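Local coordinates for protein N-acetylmuramoyl-L-alanine amidase AmiD (Escherichia coli, PDB 3D2Y) that hydrolyses the link between N-acetylmuramoyl residues and L-amino acids in certain cell-wall glycopeptides, as a zinc-dependent lipoprotein of the outer membrane, at residues Ser55-Pro60 and Ile101-Glu106; Val31-Tyr36 and Asn147-Ala152; Ala125-Leu130 and Leu165-Gln170. All coordinates share one frame; numbering follows the deposited sequence.

Contact 1: residues Ser55-Pro60 and Ile101-Glu106; sequences SHYLVP and IGIELE
Two neighbouring parallel strands of the central sheet meet here: Tyr57, Leu58 and Val59 pair with Ile103, Glu104 and Leu105. Glu104 is gripped through its backbone, its N giving to Tyr57 O at 2.8 Å and its O accepting from Val59 N at 2.8 Å, while Glu106 N continues the pattern on Val59 O. Tyr57 O takes a second bond, from Ser55 OG at 3.0 Å, which arrives above the carbonyl plane on the face opposite Glu104 N. At the start of the pair, His56 ND1 accepts Gly102 N at 3.0 Å in a fairly straight bond (165°), the N-H coming in tilted 20° from the imidazole plane. NE2 is bonded to Glu80 O, so both ring nitrogens are held; Ile101 CG1 lies over one ring face. On the face shared by Tyr57, Val59, Ile103 and Leu105, Val59 CG2 reaches both Ile103 CG2 (3.9 Å) and Leu105 CD2 (3.8 Å), and Ile101 CG2 meets the Tyr57 ring edge at CE2 (4.0 Å). Helix 124-141 packs on this side, helix 41-48 on the side of Leu58 and Glu104. A bend at chi2 (-101°) leads the Glu104 carboxylate away from residues 55-60 toward His35 and Thr37. This helix-covered central sheet is consistent with the PGRP-like amidase fold, here with the proton acceptor Glu104 on an inner strand.

Contact 2: residues Val31-Tyr36 and Asn147-Ala152; sequences VLVIHY and NVVAHA
One face of the His151 imidazole receives the edge of the His35 ring: His35 CE1 stands 3.3 Å above the His151 plane, offset toward its rim. Centroids 4.4 Å apart and planes at 63° define an edge-to-face pair, with His151 ND1 lying near the His35 plane. With CG anti to the backbone N (chi1 -164°), His151 sets its imidazole beside His35 for this meeting. His84 also meets the His35 ring, almost perpendicularly, and its ND1 is hydrogen-bonded to His35 NE2. The His151 ring is fixed in rotation by bonds from ND1 directly to Asp161 OD2 and from NE2 to Ala85 O. His35, His151 and Asp161 are the residues that bind the enzyme's catalytic zinc ion, and the bound peptide's backbone packs on both histidines. Replacing His151 by leucine would probably leave Asp161 OD2 and Ala85 O without this partner, deprive His35 of its flat support and remove one of the zinc ligands. Behind the site, four backbone bonds fasten the parallel strands, among them Val149 N to Leu32 O (2.8 Å), Ile34 N to Val149 O (2.8 Å) and the longer His151 N to Ile34 O (3.2 Å). Val149 CG2 touches Val31 CG1 and Val33 CG2, both at 3.8 Å. Strand 100-105 borders strand 31-36 on its other edge; Trp168 of helix 168-173 covers Ile34, Val148 and Ala150, while Ile154 of helix 151-154 packs against Val33 and Val149.

Contact 3: residues Ala125-Leu130 and Leu165-Gln170; sequences AQIQAL and LFPWQQ
Ile127 CD1 presses on Pro167 CG at 3.6 Å and reaches Phe166 CE2 at 3.9 Å, making this isoleucine the centre of an apolar contact that has no direct hydrogen bond across it. Its other branch, CG2, lies 3.6 Å from Gln170 OE1. One helical turn on, Leu130 CD2 meets the Phe166 ring at its edge, 3.8 Å from CZ. With CG anti to the backbone N (chi1 -170°), Phe166 carries its ring end toward both residues. At the solvent-facing side the amides of Gln128 and Gln170 are nearly coplanar (7°), and a water can donate to Gln128 OE1 at 2.6 Å and to Gln170 OE1 at 3.0 Å; other acceptors compete for its protons, so the double bridge is not certain. The Phe166 ring is itself held: Pro167 CD lies over one face, Trp168 CG is at the edge, Phe122 packs edge-to-face, and Leu105 and Ile34 of the sheet touch its side chain. Farther out, Trp168 stacks on His233. The contact thus joins helix 124-141 to the proline turn that opens helix 168-173, an inverse gamma turn centred on the N-cap residue Pro167 and closed by Trp168 N bonding to Phe166 O at 3.0 Å.

Overall arrangement
Contacts 1 and 2 share one mixed sheet, in which strands 57-59, 100-105, 31-36 and 148-150 lie side by side and parallel; their centres are about 10 Å apart. Backbone pairs such as Ile101 N to Val31 O (2.8 Å) join them directly. Along the chain, contact 1 is nested inside the loop closed by contact 2. The sheet sets Glu104 beside the zinc ligand His35, with His151 just after the next strand over, 148-150, though these residues are far apart in sequence. Contact 3, centred about 13 Å from each, packs against the sheet: Gln126 NE2 bonds to Glu106 O, and Trp168 lies on strand 148-150. It follows contact 1 in sequence but interleaves with contact 2.

Contact 1: residues Ser55-Pro60 and Ile101-Glu106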
loop_
_atom_site.group_PDB
_atom_site.type_symbol
_atom_site.label_atom_id
_atom_site.label_comp_id
_atom_site.label_asym_id
_atom_site.label_seq_id
_atom_site.Cartn_x
_atom_site.Cartn_y
_atom_site.Cartn_z
ATOM N N SER A 55 -7.301 -10.740 6.124
ATOM C CA SER A 55 -6.554 -10.308 4.935
ATOM C C SER A 55 -6.561 -11.465 3.959
ATOM O O SER A 55 -6.841 -12.614 4.346
ATOM C CB SER A 55 -5.115 -9.912 5.286
ATOM O OG SER A 55 -4.422 -11.021 5.859
ATOM N N HIS A 56 -6.233 -11.189 2.699
ATOM C CA HIS A 56 -6.165 -12.266 1.696
ATOM C C HIS A 56 -4.964 -13.158 1.867
ATOM O O HIS A 56 -5.079 -14.369 1.732
ATOM C CB HIS A 56 -6.186 -11.714 0.293
ATOM C CG HIS A 56 -7.397 -10.900 -0.005
ATOM N ND1 HIS A 56 -7.471 -9.535 0.218
ATOM C CD2 HIS A 56 -8.599 -11.266 -0.520
ATOM C CE1 HIS A 56 -8.666 -9.103 -0.140
ATOM N NE2 HIS A 56 -9.373 -10.134 -0.590
ATOM N N TYR A 57 -3.816 -12.560 2.211
ATOM C CA TYR A 57 -2.601 -13.329 2.433
ATOM C C TYR A 57 -1.919 -12.983 3.766
ATOM O O TYR A 57 -2.007 -11.860 4.291
ATOM C CB TYR A 57 -1.642 -13.129 1.255
ATOM C CG TYR A 57 -2.219 -13.490 -0.083
ATOM C CD1 TYR A 57 -2.160 -14.809 -0.538
ATOM C CD2 TYR A 57 -2.806 -12.529 -0.892
ATOM C CE1 TYR A 57 -2.682 -15.161 -1.774
ATOM C CE2 TYR A 57 -3.352 -12.866 -2.146
ATOM C CZ TYR A 57 -3.276 -14.199 -2.559
ATOM O OH TYR A 57 -3.748 -14.649 -3.754
ATOM N N LEU A 58 -1.312 -14.002 4.340
ATOM C CA LEU A 58 -0.466 -13.855 5.516
ATOM C C LEU A 58 0.912 -14.505 5.246
ATOM O O LEU A 58 1.000 -15.736 5.009
ATOM C CB LEU A 58 -1.145 -14.477 6.755
ATOM C CG LEU A 58 -0.366 -14.544 8.091
ATOM C CD1 LEU A 58 0.005 -13.146 8.657
ATOM C CD2 LEU A 58 -1.205 -15.299 9.120
ATOM N N VAL A 59 1.967 -13.678 5.260
ATOM C CA VAL A 59 3.330 -14.136 4.976
ATOM C C VAL A 59 4.114 -14.257 6.299
ATOM O O VAL A 59 4.291 -13.252 6.976
ATOM C CB VAL A 59 4.099 -13.183 4.015
ATOM C CG1 VAL A 59 5.421 -13.880 3.553
ATOM C CG2 VAL A 59 3.196 -12.828 2.759
ATOM N N PRO A 60 4.576 -15.482 6.666
ATOM C CA PRO A 60 5.391 -15.549 7.894
ATOM C C PRO A 60 6.678 -14.700 7.766
ATOM O O PRO A 60 7.109 -14.367 6.670
ATOM C CB PRO A 60 5.747 -17.050 8.001
ATOM C CG PRO A 60 4.805 -17.765 7.163
ATOM C CD PRO A 60 4.458 -16.807 6.033
ATOM N N ILE A 101 -6.655 -5.931 -2.630
ATOM C CA ILE A 101 -6.140 -7.156 -2.002
ATOM C C ILE A 101 -5.227 -6.748 -0.857
ATOM O O ILE A 101 -4.501 -5.792 -0.974
ATOM C CB ILE A 101 -5.423 -8.003 -3.061
ATOM C CG1 ILE A 101 -6.500 -8.666 -3.919
ATOM C CG2 ILE A 101 -4.551 -9.067 -2.404
ATOM C CD1 ILE A 101 -6.018 -9.413 -5.075
ATOM N N GLY A 102 -5.309 -7.463 0.273
ATOM C CA GLY A 102 -4.547 -7.095 1.469
ATOM C C GLY A 102 -3.573 -8.213 1.740
ATOM O O GLY A 102 -3.950 -9.383 1.743
ATOM N N ILE A 103 -2.307 -7.847 1.862
ATOM C CA ILE A 103 -1.248 -8.778 2.279
ATOM C C ILE A 103 -0.728 -8.386 3.639
ATOM O O ILE A 103 -0.216 -7.260 3.822
ATOM C CB ILE A 103 -0.100 -8.855 1.254
ATOM C CG1 ILE A 103 -0.648 -9.411 -0.066
ATOM C CG2 ILE A 103 1.042 -9.775 1.780
ATOM C CD1 ILE A 103 0.324 -9.295 -1.189
ATOM N N GLU A 104 -0.798 -9.333 4.573
ATOM C CA GLU A 104 -0.251 -9.141 5.922
ATOM C C GLU A 104 1.091 -9.881 6.054
ATOM O O GLU A 104 1.213 -11.063 5.687
ATOM C CB GLU A 104 -1.236 -9.663 6.968
ATOM C CG GLU A 104 -2.464 -8.760 7.181
ATOM C CD GLU A 104 -2.326 -7.933 8.420
ATOM O OE1 GLU A 104 -1.774 -8.448 9.398
ATOM O OE2 GLU A 104 -2.797 -6.795 8.462
ATOM N N LEU A 105 2.064 -9.152 6.580
ATOM C CA LEU A 105 3.451 -9.575 6.800
ATOM C C LEU A 105 3.701 -9.695 8.300
ATOM O O LEU A 105 3.548 -8.728 9.058
ATOM C CB LEU A 105 4.404 -8.568 6.168
ATOM C CG LEU A 105 4.201 -8.148 4.699
ATOM C CD1 LEU A 105 5.291 -7.161 4.253
ATOM C CD2 LEU A 105 4.248 -9.381 3.816
ATOM N N GLU A 106 4.080 -10.890 8.720
ATOM C CA GLU A 106 4.383 -11.115 10.130
ATOM C C GLU A 106 5.615 -10.280 10.446
ATOM O O GLU A 106 6.700 -10.539 9.929
ATOM C CB GLU A 106 4.644 -12.577 10.448
ATOM C CG GLU A 106 5.003 -12.820 11.936
ATOM C CD GLU A 106 5.735 -14.150 12.227
ATOM O OE1 GLU A 106 6.248 -14.274 13.350
ATOM O OE2 GLU A 106 5.782 -15.051 11.370
#

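Contact 2: residues Val31-Tyr36 and Asn147-Ala152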
loop_
_atom_site.group_PDB
_atom_site.type_symbol
_atom_site.label_atom_id
_atom_site.label_comp_id
_atom_site.label_asym_id
_atom_site.label_seq_id
_atom_site.Cartn_x
_atom_site.Cartn_y
_atom_site.Cartn_z
ATOM N N VAL A 31 -6.135 -2.189 -6.244
ATOM C CA VAL A 31 -5.216 -1.748 -5.199
ATOM C C VAL A 31 -4.633 -2.946 -4.440
ATOM O O VAL A 31 -5.347 -3.936 -4.173
ATOM C CB VAL A 31 -5.896 -0.681 -4.251
ATOM C CG1 VAL A 31 -5.005 -0.313 -3.073
ATOM C CG2 VAL A 31 -6.301 0.619 -5.051
ATOM N N LEU A 32 -3.334 -2.878 -4.202
ATOM C CA LEU A 32 -2.639 -3.869 -3.342
ATOM C C LEU A 32 -2.103 -3.178 -2.124
ATOM O O LEU A 32 -1.218 -2.301 -2.231
ATOM C CB LEU A 32 -1.486 -4.510 -4.105
ATOM C CG LEU A 32 -0.711 -5.626 -3.416
ATOM C CD1 LEU A 32 -1.695 -6.722 -2.952
ATOM C CD2 LEU A 32 0.449 -6.214 -4.283
ATOM N N VAL A 33 -2.640 -3.558 -0.960
ATOM C CA VAL A 33 -2.275 -2.943 0.318
ATOM C C VAL A 33 -1.311 -3.830 1.187
ATOM O O VAL A 33 -1.619 -4.973 1.484
ATOM C CB VAL A 33 -3.521 -2.599 1.186
ATOM C CG1 VAL A 33 -3.089 -1.907 2.469
ATOM C CG2 VAL A 33 -4.504 -1.693 0.427
ATOM N N ILE A 34 -0.181 -3.259 1.604
ATOM C CA ILE A 34 0.789 -3.975 2.446
ATOM C C ILE A 34 0.611 -3.625 3.930
ATOM O O ILE A 34 0.521 -2.448 4.287
ATOM C CB ILE A 34 2.259 -3.699 2.000
ATOM C CG1 ILE A 34 2.397 -3.914 0.488
ATOM C CG2 ILE A 34 3.203 -4.635 2.695
ATOM C CD1 ILE A 34 2.066 -5.364 0.018
ATOM N N HIS A 35 0.574 -4.657 4.772
ATOM C CA HIS A 35 0.411 -4.506 6.233
ATOM C C HIS A 35 1.522 -5.220 6.961
ATOM O O HIS A 35 2.121 -6.152 6.378
ATOM C CB HIS A 35 -0.897 -5.199 6.711
ATOM C CG HIS A 35 -2.155 -4.671 6.083
ATOM N ND1 HIS A 35 -2.932 -3.704 6.688
ATOM C CD2 HIS A 35 -2.788 -5.007 4.933
ATOM C CE1 HIS A 35 -3.970 -3.441 5.917
ATOM N NE2 HIS A 35 -3.898 -4.204 4.835
ATOM N N TYR A 36 1.765 -4.860 8.221
ATOM C CA TYR A 36 2.374 -5.816 9.184
ATOM C C TYR A 36 1.362 -6.244 10.255
ATOM O O TYR A 36 0.364 -5.549 10.515
ATOM C CB TYR A 36 3.717 -5.357 9.840
ATOM C CG TYR A 36 3.682 -4.023 10.564
ATOM C CD1 TYR A 36 2.758 -3.759 11.597
ATOM C CD2 TYR A 36 4.572 -2.992 10.205
ATOM C CE1 TYR A 36 2.709 -2.508 12.211
ATOM C CE2 TYR A 36 4.550 -1.741 10.857
ATOM C CZ TYR A 36 3.601 -1.503 11.846
ATOM O OH TYR A 36 3.536 -0.267 12.494
ATOM N N ASN A 147 -0.668 2.215 -7.155
ATOM C CA ASN A 147 -1.711 1.580 -6.361
ATOM C C ASN A 147 -1.212 0.362 -5.568
ATOM O O ASN A 147 -1.995 -0.436 -5.051
ATOM C CB ASN A 147 -2.915 1.295 -7.276
ATOM C CG ASN A 147 -3.590 2.581 -7.729
ATOM O OD1 ASN A 147 -3.670 3.531 -6.976
ATOM N ND2 ASN A 147 -4.064 2.613 -8.965
ATOM N N VAL A 148 0.110 0.240 -5.442
ATOM C CA VAL A 148 0.692 -0.656 -4.431
ATOM C C VAL A 148 1.050 0.226 -3.211
ATOM O O VAL A 148 1.937 1.064 -3.290
ATOM C CB VAL A 148 1.974 -1.377 -4.980
ATOM C CG1 VAL A 148 2.433 -2.410 -3.971
ATOM C CG2 VAL A 148 1.680 -2.003 -6.352
ATOM N N VAL A 149 0.328 0.079 -2.107
ATOM C CA VAL A 149 0.365 1.113 -1.065
ATOM C C VAL A 149 0.532 0.488 0.286
ATOM O O VAL A 149 0.300 -0.737 0.485
ATOM C CB VAL A 149 -0.944 1.972 -1.030
ATOM C CG1 VAL A 149 -1.081 2.835 -2.326
ATOM C CG2 VAL A 149 -2.215 1.040 -0.807
ATOM N N ALA A 150 0.954 1.345 1.198
ATOM C CA ALA A 150 0.959 1.054 2.613
ATOM C C ALA A 150 -0.433 1.275 3.161
ATOM O O ALA A 150 -1.169 2.135 2.709
ATOM C CB ALA A 150 1.931 2.029 3.336
ATOM N N HIS A 151 -0.777 0.515 4.187
ATOM C CA HIS A 151 -1.999 0.834 4.928
ATOM C C HIS A 151 -1.960 2.298 5.437
ATOM O O HIS A 151 -2.987 3.008 5.484
ATOM C CB HIS A 151 -2.047 -0.078 6.106
ATOM C CG HIS A 151 -3.394 -0.174 6.772
ATOM N ND1 HIS A 151 -3.570 -0.823 7.977
ATOM C CD2 HIS A 151 -4.620 0.252 6.397
ATOM C CE1 HIS A 151 -4.849 -0.806 8.307
ATOM N NE2 HIS A 151 -5.500 -0.139 7.374
ATOM N N ALA A 152 -0.770 2.743 5.867
ATOM C CA ALA A 152 -0.640 4.136 6.383
ATOM C C ALA A 152 -0.990 5.109 5.286
ATOM O O ALA A 152 -1.473 6.220 5.560
ATOM C CB ALA A 152 0.805 4.402 6.900
#

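Contact 3: residues Ala125-Leu130 and Leu165-Gln170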
loop_
_atom_site.group_PDB
_atom_site.type_symbol
_atom_site.label_atom_id
_atom_site.label_comp_id
_atom_site.label_asym_id
_atom_site.label_seq_id
_atom_site.Cartn_x
_atom_site.Cartn_y
_atom_site.Cartn_z
ATOM N N ALA A 125 14.037 -13.127 3.878
ATOM C CA ALA A 125 13.308 -14.322 3.369
ATOM C C ALA A 125 11.832 -13.938 3.054
ATOM O O ALA A 125 11.244 -14.359 2.043
ATOM C CB ALA A 125 13.339 -15.403 4.341
ATOM N N GLN A 126 11.255 -13.130 3.934
ATOM C CA GLN A 126 9.875 -12.645 3.771
ATOM C C GLN A 126 9.717 -11.796 2.525
ATOM O O GLN A 126 8.785 -12.003 1.738
ATOM C CB GLN A 126 9.456 -11.854 5.008
ATOM C CG GLN A 126 8.018 -11.292 4.987
ATOM C CD GLN A 126 7.622 -10.694 6.316
ATOM O OE1 GLN A 126 8.126 -9.623 6.726
ATOM N NE2 GLN A 126 6.736 -11.394 7.026
ATOM N N ILE A 127 10.623 -10.847 2.336
ATOM C CA ILE A 127 10.567 -9.988 1.138
ATOM C C ILE A 127 10.718 -10.876 -0.113
ATOM O O ILE A 127 9.992 -10.726 -1.122
ATOM C CB ILE A 127 11.702 -8.911 1.228
ATOM C CG1 ILE A 127 11.545 -8.032 2.513
ATOM C CG2 ILE A 127 11.784 -8.080 -0.043
ATOM C CD1 ILE A 127 10.165 -7.315 2.654
ATOM N N GLN A 128 11.619 -11.854 -0.029
ATOM C CA GLN A 128 11.863 -12.734 -1.173
ATOM C C GLN A 128 10.602 -13.539 -1.577
ATOM O O GLN A 128 10.358 -13.805 -2.769
ATOM C CB GLN A 128 13.072 -13.669 -0.890
ATOM C CG GLN A 128 14.494 -13.021 -1.056
ATOM C CD GLN A 128 14.609 -12.032 -2.236
ATOM O OE1 GLN A 128 14.691 -10.814 -2.038
ATOM N NE2 GLN A 128 14.609 -12.553 -3.454
ATOM N N ALA A 129 9.821 -13.937 -0.572
ATOM C CA ALA A 129 8.541 -14.647 -0.743
ATOM C C ALA A 129 7.468 -13.719 -1.293
ATOM O O ALA A 129 6.667 -14.097 -2.189
ATOM C CB ALA A 129 8.111 -15.244 0.606
ATOM N N LEU A 130 7.448 -12.499 -0.754
ATOM C CA LEU A 130 6.486 -11.446 -1.189
ATOM C C LEU A 130 6.576 -11.078 -2.654
ATOM O O LEU A 130 5.543 -10.885 -3.290
ATOM C CB LEU A 130 6.687 -10.206 -0.332
ATOM C CG LEU A 130 5.820 -8.974 -0.610
ATOM C CD1 LEU A 130 4.301 -9.324 -0.576
ATOM C CD2 LEU A 130 6.211 -7.839 0.334
ATOM N N LEU A 165 10.798 0.951 7.760
ATOM C CA LEU A 165 11.822 -0.083 7.491
ATOM C C LEU A 165 11.391 -1.017 6.343
ATOM O O LEU A 165 12.176 -1.850 5.863
ATOM C CB LEU A 165 12.184 -0.854 8.766
ATOM C CG LEU A 165 12.962 -0.031 9.831
ATOM C CD1 LEU A 165 13.405 -0.911 10.930
ATOM C CD2 LEU A 165 14.192 0.659 9.247
ATOM N N PHE A 166 10.161 -0.846 5.886
ATOM C CA PHE A 166 9.670 -1.597 4.726
ATOM C C PHE A 166 10.400 -1.187 3.437
ATOM O O PHE A 166 10.423 0.001 3.115
ATOM C CB PHE A 166 8.136 -1.504 4.529
ATOM C CG PHE A 166 7.641 -2.463 3.497
ATOM C CD1 PHE A 166 7.341 -2.030 2.207
ATOM C CD2 PHE A 166 7.574 -3.829 3.790
ATOM C CE1 PHE A 166 6.934 -2.986 1.216
ATOM C CE2 PHE A 166 7.187 -4.754 2.847
ATOM C CZ PHE A 166 6.847 -4.323 1.547
ATOM N N PRO A 167 11.001 -2.169 2.707
ATOM C CA PRO A 167 11.881 -1.831 1.572
ATOM C C PRO A 167 11.179 -1.514 0.228
ATOM O O PRO A 167 11.276 -2.291 -0.720
ATOM C CB PRO A 167 12.806 -3.068 1.488
ATOM C CG PRO A 167 11.928 -4.220 1.953
ATOM C CD PRO A 167 10.932 -3.632 2.944
ATOM N N TRP A 168 10.468 -0.374 0.173
ATOM C CA TRP A 168 9.711 0.044 -1.028
ATOM C C TRP A 168 10.577 0.187 -2.285
ATOM O O TRP A 168 10.179 -0.269 -3.373
ATOM C CB TRP A 168 8.959 1.344 -0.769
ATOM C CG TRP A 168 7.779 1.191 0.152
ATOM C CD1 TRP A 168 7.706 1.575 1.453
ATOM C CD2 TRP A 168 6.527 0.531 -0.145
ATOM N NE1 TRP A 168 6.461 1.253 1.992
ATOM C CE2 TRP A 168 5.709 0.632 1.026
ATOM C CE3 TRP A 168 6.004 -0.097 -1.288
ATOM C CZ2 TRP A 168 4.407 0.109 1.095
ATOM C CZ3 TRP A 168 4.688 -0.609 -1.235
ATOM C CH2 TRP A 168 3.907 -0.503 -0.031
ATOM N N GLN A 169 11.747 0.825 -2.133
ATOM C CA GLN A 169 12.677 1.010 -3.261
ATOM C C GLN A 169 13.173 -0.333 -3.836
ATOM O O GLN A 169 13.196 -0.513 -5.051
ATOM C CB GLN A 169 13.871 1.904 -2.892
ATOM C CG GLN A 169 14.427 2.621 -4.123
ATOM C CD GLN A 169 15.705 3.388 -3.870
ATOM O OE1 GLN A 169 16.026 3.763 -2.737
ATOM N NE2 GLN A 169 16.433 3.656 -4.944
ATOM N N GLN A 170 13.552 -1.266 -2.966
ATOM C CA GLN A 170 13.891 -2.619 -3.394
ATOM C C GLN A 170 12.773 -3.275 -4.218
ATOM O O GLN A 170 13.034 -3.961 -5.217
ATOM C CB GLN A 170 14.182 -3.503 -2.188
ATOM C CG GLN A 170 14.726 -4.819 -2.596
ATOM C CD GLN A 170 14.812 -5.823 -1.492
ATOM O OE1 GLN A 170 14.810 -7.022 -1.760
ATOM N NE2 GLN A 170 14.863 -5.364 -0.247
HETATM O O HOH W 1 16.764 -9.247 -1.782
#